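Local coordinates for UPF0098 protein YbcL (PDB 1FUX) that is of unknown function but, as a periplasmic homodimer related to the phosphatidylethanolamine-binding and Raf kinase inhibitor proteins, may bind a small anionic ligand, at residues Pro79-Ala82 with Gly83-Asp86; Gly97-Asp100 with Phe101-Gly105; Lys113-Lys116 with Pro117-Tyr120; Pro133-Ser136 with Asn137-Gly140. One frame throughout, in Å; residues are numbered along the deposited sequence.

Contact 1 (Pro79-Ala82 with Gly83-Asp86)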
loop_
_atom_site.group_PDB
_atom_site.type_symbol
_atom_site.label_atom_id
_atom_site.label_comp_id
_atom_site.label_asym_id
_atom_site.label_seq_id
_atom_site.Cartn_x
_atom_site.Cartn_y
_atom_site.Cartn_z
ATOM N N PRO A 79 13.835 8.002 -19.511
ATOM C CA PRO A 79 15.283 7.940 -19.348
ATOM C C PRO A 79 15.688 7.490 -17.963
ATOM O O PRO A 79 14.838 7.544 -17.017
ATOM C CB PRO A 79 15.742 9.392 -19.585
ATOM C CG PRO A 79 14.562 10.219 -19.275
ATOM C CD PRO A 79 13.319 9.358 -19.526
ATOM N N VAL A 80 16.943 7.102 -17.822
ATOM C CA VAL A 80 17.483 6.748 -16.495
ATOM C C VAL A 80 17.289 7.939 -15.532
ATOM O O VAL A 80 17.327 9.088 -15.947
ATOM C CB VAL A 80 18.983 6.455 -16.503
ATOM C CG1 VAL A 80 19.564 6.332 -15.088
ATOM C CG2 VAL A 80 19.293 5.150 -17.223
ATOM N N ASP A 81 16.873 7.555 -14.310
ATOM C CA ASP A 81 16.609 8.558 -13.276
ATOM C C ASP A 81 15.398 9.410 -13.545
ATOM O O ASP A 81 15.241 10.418 -12.819
ATOM C CB ASP A 81 17.874 9.429 -13.022
ATOM C CG ASP A 81 17.959 9.925 -11.604
ATOM O OD1 ASP A 81 17.381 9.353 -10.643
ATOM O OD2 ASP A 81 18.677 10.929 -11.394
ATOM N N ALA A 82 14.446 9.091 -14.419
ATOM C CA ALA A 82 13.251 9.867 -14.616
ATOM C C ALA A 82 12.427 9.943 -13.290
ATOM O O ALA A 82 11.672 10.889 -13.117
ATOM C CB ALA A 82 12.359 9.194 -15.661
ATOM N N GLY A 83 12.610 8.979 -12.406
ATOM C CA GLY A 83 11.845 8.961 -11.161
ATOM C C GLY A 83 12.455 9.728 -10.020
ATOM O O GLY A 83 12.005 9.504 -8.851
ATOM N N ARG A 84 13.448 10.610 -10.272
ATOM C CA ARG A 84 13.963 11.346 -9.120
ATOM C C ARG A 84 12.835 12.232 -8.570
ATOM O O ARG A 84 12.013 12.797 -9.311
ATOM C CB ARG A 84 15.235 12.116 -9.502
ATOM C CG ARG A 84 15.291 13.025 -10.652
ATOM C CD ARG A 84 16.725 13.561 -10.814
ATOM N NE ARG A 84 17.230 14.291 -9.674
ATOM C CZ ARG A 84 18.218 13.989 -8.853
ATOM N NH1 ARG A 84 18.951 12.861 -9.011
ATOM N NH2 ARG A 84 18.583 14.795 -7.853
ATOM N N ARG A 85 12.750 12.304 -7.224
ATOM C CA ARG A 85 11.655 13.009 -6.580
ATOM C C ARG A 85 11.645 14.516 -6.798
ATOM O O ARG A 85 10.561 15.089 -6.689
ATOM C CB ARG A 85 11.637 12.769 -5.056
ATOM C CG ARG A 85 12.824 13.332 -4.294
ATOM C CD ARG A 85 12.679 12.914 -2.813
ATOM N NE ARG A 85 11.595 13.654 -2.152
ATOM C CZ ARG A 85 11.180 13.382 -0.912
ATOM N NH1 ARG A 85 11.769 12.371 -0.269
ATOM N NH2 ARG A 85 10.230 14.078 -0.293
ATOM N N ASP A 86 12.757 15.122 -7.201
ATOM C CA ASP A 86 12.714 16.556 -7.509
ATOM C C ASP A 86 12.029 16.873 -8.830
ATOM O O ASP A 86 11.910 18.050 -9.211
ATOM C CB ASP A 86 14.116 17.151 -7.356
ATOM C CG ASP A 86 15.099 16.699 -8.419
ATOM O OD1 ASP A 86 14.700 16.151 -9.468
ATOM O OD2 ASP A 86 16.298 16.854 -8.111
HETATM O O HOH W 1 12.292 13.307 -12.087
#
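R84 folds back toward D81 through two of its torsions: CG sits between the backbone N and the carbonyl carbon (chi1 53°), and a bend at chi3 (-60°) then swings the guanidinium round to the aspartate. NH1 meets OD2 of D81 at 3.1 Å in a nearly straight salt bridge, OD2 accepting with its syn lone pair, on the side of OD1. The bond lies in the guanidinium plane, yet the two flat groups stand almost perpendicular, 82° apart. The same OD2 also pairs with K89. On its other edge the guanidinium grips D86 side-on, with NE and NH2 both reaching OD2 from one face of the carboxylate; NE to OD2 is 3.1 Å. Shortened to an alanine, R84 would probably leave D86 with T88 but without its charged mate, and D81 without one of its cationic partners.

The backbone beneath makes two overlapping beta turns in the loop between strands 77-78 and 95-96. A82 N reaches P79 O to close a type II turn, in which D81 holds the third position with a positive phi that aspartate tolerates better than a beta-branched residue. A type I turn follows, its R84 N bonded to D81 O at 3.1 Å. Small A82 and G83 suit the buried bend, where G83 N also bonds S33. A water donates to A82 O at 2.7 Å and to R84 O at 2.8 Å.

Contact 2 (Gly97-Asp100 with Phe101-Gly105)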
loop_
_atom_site.group_PDB
_atom_site.type_symbol
_atom_site.label_atom_id
_atom_site.label_comp_id
_atom_site.label_asym_id
_atom_site.label_seq_id
_atom_site.Cartn_x
_atom_site.Cartn_y
_atom_site.Cartn_z
ATOM N N GLY A 97 3.040 9.407 -8.206
ATOM C CA GLY A 97 2.195 9.175 -7.054
ATOM C C GLY A 97 3.132 8.847 -5.863
ATOM O O GLY A 97 4.341 8.748 -6.046
ATOM N N ARG A 98 2.552 8.666 -4.683
ATOM C CA ARG A 98 3.409 8.370 -3.528
ATOM C C ARG A 98 3.810 6.910 -3.432
ATOM O O ARG A 98 2.949 6.045 -3.606
ATOM C CB ARG A 98 2.499 8.749 -2.332
ATOM C CG ARG A 98 3.311 8.882 -1.039
ATOM C CD ARG A 98 2.269 9.100 0.048
ATOM N NE ARG A 98 2.870 9.515 1.286
ATOM C CZ ARG A 98 3.111 8.853 2.389
ATOM N NH1 ARG A 98 3.672 9.690 3.274
ATOM N NH2 ARG A 98 2.848 7.587 2.674
ATOM N N ASN A 99 5.050 6.566 -3.205
ATOM C CA ASN A 99 5.502 5.189 -3.040
ATOM C C ASN A 99 5.360 4.751 -1.569
ATOM O O ASN A 99 4.970 5.592 -0.729
ATOM C CB ASN A 99 6.912 5.039 -3.618
ATOM C CG ASN A 99 7.956 5.737 -2.793
ATOM O OD1 ASN A 99 7.821 5.982 -1.589
ATOM N ND2 ASN A 99 9.075 6.180 -3.408
ATOM N N ASP A 100 5.650 3.499 -1.240
ATOM C CA ASP A 100 5.464 2.996 0.126
ATOM C C ASP A 100 6.527 3.490 1.048
ATOM O O ASP A 100 6.366 3.508 2.282
ATOM C CB ASP A 100 5.293 1.468 0.149
ATOM C CG ASP A 100 3.881 1.061 -0.263
ATOM O OD1 ASP A 100 2.964 1.918 -0.143
ATOM O OD2 ASP A 100 3.704 -0.095 -0.710
ATOM N N PHE A 101 7.649 4.024 0.505
ATOM C CA PHE A 101 8.640 4.664 1.336
ATOM C C PHE A 101 8.132 6.004 1.833
ATOM O O PHE A 101 8.787 6.606 2.717
ATOM C CB PHE A 101 9.943 4.958 0.560
ATOM C CG PHE A 101 10.578 3.699 0.038
ATOM C CD1 PHE A 101 10.478 3.356 -1.295
ATOM C CD2 PHE A 101 11.307 2.888 0.916
ATOM C CE1 PHE A 101 11.118 2.190 -1.741
ATOM C CE2 PHE A 101 11.959 1.740 0.480
ATOM C CZ PHE A 101 11.856 1.404 -0.867
ATOM N N GLY A 102 7.133 6.597 1.209
ATOM C CA GLY A 102 6.551 7.842 1.660
ATOM C C GLY A 102 6.869 9.056 0.805
ATOM O O GLY A 102 6.691 10.142 1.354
ATOM N N TYR A 103 7.367 8.871 -0.415
ATOM C CA TYR A 103 7.613 10.024 -1.278
ATOM C C TYR A 103 7.163 9.764 -2.712
ATOM O O TYR A 103 7.018 8.613 -3.138
ATOM C CB TYR A 103 9.050 10.539 -1.252
ATOM C CG TYR A 103 10.092 9.546 -1.696
ATOM C CD1 TYR A 103 10.460 9.594 -3.041
ATOM C CD2 TYR A 103 10.716 8.626 -0.870
ATOM C CE1 TYR A 103 11.436 8.735 -3.515
ATOM C CE2 TYR A 103 11.712 7.774 -1.319
ATOM C CZ TYR A 103 12.037 7.846 -2.673
ATOM O OH TYR A 103 13.000 6.988 -3.196
ATOM N N ALA A 104 6.992 10.877 -3.447
ATOM C CA ALA A 104 6.579 10.803 -4.843
ATOM C C ALA A 104 7.811 10.728 -5.767
ATOM O O ALA A 104 8.328 11.743 -6.199
ATOM C CB ALA A 104 5.767 12.068 -5.135
ATOM N N GLY A 105 8.223 9.527 -6.098
ATOM C CA GLY A 105 9.471 9.350 -6.878
ATOM C C GLY A 105 9.787 7.870 -6.781
ATOM O O GLY A 105 9.043 7.072 -6.145
HETATM O O HOH W 2 6.114 7.035 -7.194
#
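N99 and Y103 close this loop with a straight backbone bond, N99 N to Y103 O at 2.8 Å, while G102 N returns to N99 O to complete a type I turn over N99-G102. A CA-H...O contact from A104 to G97 O (3.3 Å) continues the pairing, and a water lies within hydrogen-bonding distance of the carbonyl oxygens of G97 and G105.

Side-chain bonds centre on the N99 amide. With CG between the backbone N and the carbonyl carbon (chi1 70°), OD1 turns back into the loop and accepts Y103 N at 3.2 Å, besides weak bonds from F101 N, which forms an Asx turn, and from G102 N. ND2 donates the other way, to G105 O at 2.9 Å. Asparagine suits the place because one flat group both accepts and donates; a leucine here would probably leave Y103 N and G105 O without these mates and let the loop shift.

Over the flat groups the packing is close: ND2 of N99 lies 3.4 Å above the centre of the Y103 ring, whereas OD1 stands at the edge of the F101 ring. G102 CA sits over the R98 guanidinium, and a side chain at G102 would jam against the preceding carbonyl O.

Around the loop, F101 stacks on F22 and meets W63 and H65 of strand 63-72, D100 holds W64 N of that strand, and R98 NH1 reaches N137 O of the second subunit, just ahead of that subunit's helix 140-148.

Contact 3 (Lys113-Lys116 with Pro117-Tyr120)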
loop_
_atom_site.group_PDB
_atom_site.type_symbol
_atom_site.label_atom_id
_atom_site.label_comp_id
_atom_site.label_asym_id
_atom_site.label_seq_id
_atom_site.Cartn_x
_atom_site.Cartn_y
_atom_site.Cartn_z
ATOM N N LYS A 113 17.791 -8.701 4.757
ATOM C CA LYS A 113 19.024 -9.478 4.615
ATOM C C LYS A 113 18.718 -10.969 4.746
ATOM O O LYS A 113 17.947 -11.371 5.619
ATOM C CB LYS A 113 20.057 -9.068 5.672
ATOM C CG LYS A 113 20.335 -7.576 5.754
ATOM C CD LYS A 113 21.824 -7.299 5.980
ATOM C CE LYS A 113 22.020 -5.893 6.540
ATOM N NZ LYS A 113 22.928 -5.111 5.641
ATOM N N GLY A 114 19.295 -11.778 3.873
ATOM C CA GLY A 114 19.097 -13.221 3.932
ATOM C C GLY A 114 17.818 -13.745 3.322
ATOM O O GLY A 114 17.604 -14.961 3.322
ATOM N N ASP A 115 16.929 -12.881 2.849
ATOM C CA ASP A 115 15.674 -13.332 2.268
ATOM C C ASP A 115 15.813 -13.977 0.903
ATOM O O ASP A 115 16.830 -13.869 0.220
ATOM C CB ASP A 115 14.728 -12.140 2.145
ATOM C CG ASP A 115 13.268 -12.444 2.330
ATOM O OD1 ASP A 115 12.934 -13.592 2.721
ATOM O OD2 ASP A 115 12.435 -11.536 2.107
ATOM N N LYS A 116 14.739 -14.686 0.500
ATOM C CA LYS A 116 14.712 -15.243 -0.867
ATOM C C LYS A 116 14.771 -14.025 -1.789
ATOM O O LYS A 116 14.361 -12.968 -1.286
ATOM C CB LYS A 116 13.400 -16.001 -1.116
ATOM C CG LYS A 116 12.136 -15.143 -1.076
ATOM C CD LYS A 116 10.936 -15.803 -1.750
ATOM C CE LYS A 116 9.922 -14.730 -2.171
ATOM N NZ LYS A 116 9.038 -15.163 -3.312
ATOM N N PRO A 117 15.200 -14.143 -3.020
ATOM C CA PRO A 117 15.245 -13.025 -3.942
ATOM C C PRO A 117 13.846 -12.480 -4.121
ATOM O O PRO A 117 12.861 -13.228 -4.093
ATOM C CB PRO A 117 15.777 -13.605 -5.242
ATOM C CG PRO A 117 16.567 -14.806 -4.790
ATOM C CD PRO A 117 15.725 -15.376 -3.660
ATOM N N HIS A 118 13.703 -11.153 -4.225
ATOM C CA HIS A 118 12.398 -10.583 -4.456
ATOM C C HIS A 118 12.337 -10.266 -5.947
ATOM O O HIS A 118 13.348 -10.037 -6.608
ATOM C CB HIS A 118 12.204 -9.276 -3.660
ATOM C CG HIS A 118 12.043 -9.494 -2.195
ATOM N ND1 HIS A 118 11.482 -8.537 -1.385
ATOM C CD2 HIS A 118 12.365 -10.556 -1.386
ATOM C CE1 HIS A 118 11.457 -8.986 -0.127
ATOM N NE2 HIS A 118 11.977 -10.194 -0.121
ATOM N N HIS A 119 11.132 -10.312 -6.462
ATOM C CA HIS A 119 10.858 -10.078 -7.874
ATOM C C HIS A 119 10.275 -8.695 -8.028
ATOM O O HIS A 119 9.162 -8.459 -7.524
ATOM C CB HIS A 119 9.800 -11.162 -8.216
ATOM C CG HIS A 119 10.505 -12.488 -8.180
ATOM N ND1 HIS A 119 10.627 -13.182 -6.975
ATOM C CD2 HIS A 119 11.156 -13.188 -9.131
ATOM C CE1 HIS A 119 11.312 -14.298 -7.197
ATOM N NE2 HIS A 119 11.634 -14.312 -8.487
ATOM N N TYR A 120 10.964 -7.751 -8.629
ATOM C CA TYR A 120 10.473 -6.388 -8.738
ATOM C C TYR A 120 9.780 -6.235 -10.086
ATOM O O TYR A 120 10.505 -6.383 -11.096
ATOM C CB TYR A 120 11.653 -5.378 -8.619
ATOM C CG TYR A 120 12.211 -5.557 -7.227
ATOM C CD1 TYR A 120 13.174 -6.514 -6.960
ATOM C CD2 TYR A 120 11.734 -4.745 -6.184
ATOM C CE1 TYR A 120 13.671 -6.695 -5.673
ATOM C CE2 TYR A 120 12.203 -4.950 -4.873
ATOM C CZ TYR A 120 13.175 -5.898 -4.652
ATOM O OH TYR A 120 13.665 -6.146 -3.382
#
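D115 and H118 meet nearly at right angles, the carboxylate and the imidazole ring turned 71° apart, in a His-carboxylate hydrogen bond where a loop runs into strand 118-127 of the central antiparallel sheet. NE2 donates to OD2 over 2.6 Å, and the bond is almost straight (170°). It leaves the histidine in the plane of its ring but arrives well above the carboxylate plane. H118 has CG beside the backbone N and anti to the carbonyl carbon (chi1 -72°), which lays the ring back along the chain toward the preceding loop. ND1 is held in turn by D54, and with a carboxylate at each nitrogen the ring can hardly rotate. In PEBP relatives the histidine and aspartate corresponding to H118 and D54 line the anion-binding pocket, and D115 probably acts as a second-shell residue that positions H118.

K116 takes the other direction. Its chain, extended beyond CG, runs out toward H119, and NZ stops 4.5 Å from H119 ND1; D56 joins the two, giving one oxygen to the lysine and the other to the histidine. A long, flexible lysine suits this exposed surface, where its methylenes pass alongside the backbone: CG lies 3.6 Å from P117 O. P117, rigid in phi, suits an extended entry into the strand. The carbonyl just before it, K116 O, lies at the ring edge of H118, 3.1 Å from CD2.

Contact 4 (Pro133-Ser136 with Asn137-Gly140)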
loop_
_atom_site.group_PDB
_atom_site.type_symbol
_atom_site.label_atom_id
_atom_site.label_comp_id
_atom_site.label_asym_id
_atom_site.label_seq_id
_atom_site.Cartn_x
_atom_site.Cartn_y
_atom_site.Cartn_z
ATOM N N PRO A 133 -6.655 11.590 -12.254
ATOM C CA PRO A 133 -6.428 12.530 -11.193
ATOM C C PRO A 133 -5.453 12.011 -10.141
ATOM O O PRO A 133 -5.907 11.512 -9.126
ATOM C CB PRO A 133 -7.800 12.784 -10.580
ATOM C CG PRO A 133 -8.538 11.517 -10.862
ATOM C CD PRO A 133 -8.042 11.031 -12.201
ATOM N N VAL A 134 -4.160 12.039 -10.397
ATOM C CA VAL A 134 -3.209 11.589 -9.390
ATOM C C VAL A 134 -2.322 12.778 -9.023
ATOM O O VAL A 134 -2.117 13.713 -9.807
ATOM C CB VAL A 134 -2.444 10.302 -9.619
ATOM C CG1 VAL A 134 -2.901 9.487 -10.805
ATOM C CG2 VAL A 134 -0.936 10.339 -9.478
ATOM N N ASP A 135 -1.914 12.750 -7.757
ATOM C CA ASP A 135 -1.012 13.799 -7.296
ATOM C C ASP A 135 0.040 13.160 -6.412
ATOM O O ASP A 135 0.073 11.924 -6.239
ATOM C CB ASP A 135 -1.769 14.961 -6.700
ATOM C CG ASP A 135 -2.611 14.631 -5.488
ATOM O OD1 ASP A 135 -2.312 13.688 -4.723
ATOM O OD2 ASP A 135 -3.603 15.399 -5.310
ATOM N N SER A 136 0.856 13.987 -5.761
ATOM C CA SER A 136 1.918 13.426 -4.941
ATOM C C SER A 136 1.388 12.701 -3.726
ATOM O O SER A 136 2.190 11.963 -3.146
ATOM C CB SER A 136 2.940 14.503 -4.544
ATOM O OG SER A 136 2.215 15.456 -3.793
ATOM N N ASN A 137 0.140 12.926 -3.340
ATOM C CA ASN A 137 -0.409 12.236 -2.186
ATOM C C ASN A 137 -1.142 10.956 -2.601
ATOM O O ASN A 137 -1.638 10.272 -1.697
ATOM C CB ASN A 137 -1.435 13.168 -1.553
ATOM C CG ASN A 137 -0.788 14.287 -0.760
ATOM O OD1 ASN A 137 0.198 14.114 -0.021
ATOM N ND2 ASN A 137 -1.424 15.453 -0.931
ATOM N N SER A 138 -1.296 10.638 -3.868
ATOM C CA SER A 138 -2.024 9.436 -4.254
ATOM C C SER A 138 -1.302 8.159 -3.850
ATOM O O SER A 138 -0.225 7.895 -4.364
ATOM C CB SER A 138 -2.230 9.401 -5.795
ATOM O OG SER A 138 -2.991 10.573 -6.119
ATOM N N SER A 139 -1.887 7.322 -2.964
ATOM C CA SER A 139 -1.196 6.083 -2.611
ATOM C C SER A 139 -1.061 5.133 -3.798
ATOM O O SER A 139 -1.824 5.205 -4.772
ATOM C CB SER A 139 -2.009 5.322 -1.528
ATOM O OG SER A 139 -3.204 4.845 -2.123
ATOM N N GLY A 140 -0.164 4.161 -3.684
ATOM C CA GLY A 140 -0.012 3.169 -4.760
ATOM C C GLY A 140 -1.319 2.443 -5.061
ATOM O O GLY A 140 -1.650 2.234 -6.250
HETATM O O HOH W 3 -4.392 11.729 -4.241
#
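D135 and S138 are the ends of a type I beta turn, S138 N bonding D135 O at 3.0 Å, in the loop that leads to helix 140-148. Their side chains brace the same turn. S138 directs its CB toward residues 133-136, and its hydroxyl reaches back to the start of the turn: D135 N donates to OG at 2.9 Å, and the bond is nearly straight (172°). D135 answers with an Asx turn. Its CG stands between the backbone N and the carbonyl carbon (chi1 61°), which brings OD1 over the bend to accept N137 N at 2.9 Å, the donor lying above the carboxylate plane. Aspartate is short enough to make this bond, and serine small enough to tuck in beside V134, whose CB lies 3.6 Å from OG.

S139 then takes the N-cap position, its OG bonded to L142 N in the first turn of the helix and to D100 O of the second subunit. Between the two bracing side chains a water donates to D135 OD1 at 2.9 Å and lies 2.6 Å from S138 OG.

Contact 1 is the most buried of the four and contact 2 is partly so, whereas contacts 3 and 4 lie at the surface. Contacts 1 and 2 flank strand 95-96 and touch where R85 packs on Y103. Contact 2 also meets contact 4, R98 N probably bonding S138 O, and these two together face the second subunit. Contact 3 stands apart, about 21 Å from contact 2 between centres, at the start of strand 118-127. The chemistry differs accordingly: a salt-bridge network in contact 1, neutral amide bonds in contact 2, a carboxylate holding an imidazole in contact 3, and hydroxyl and carboxylate bonds to backbone N-H groups before a helix in contact 4.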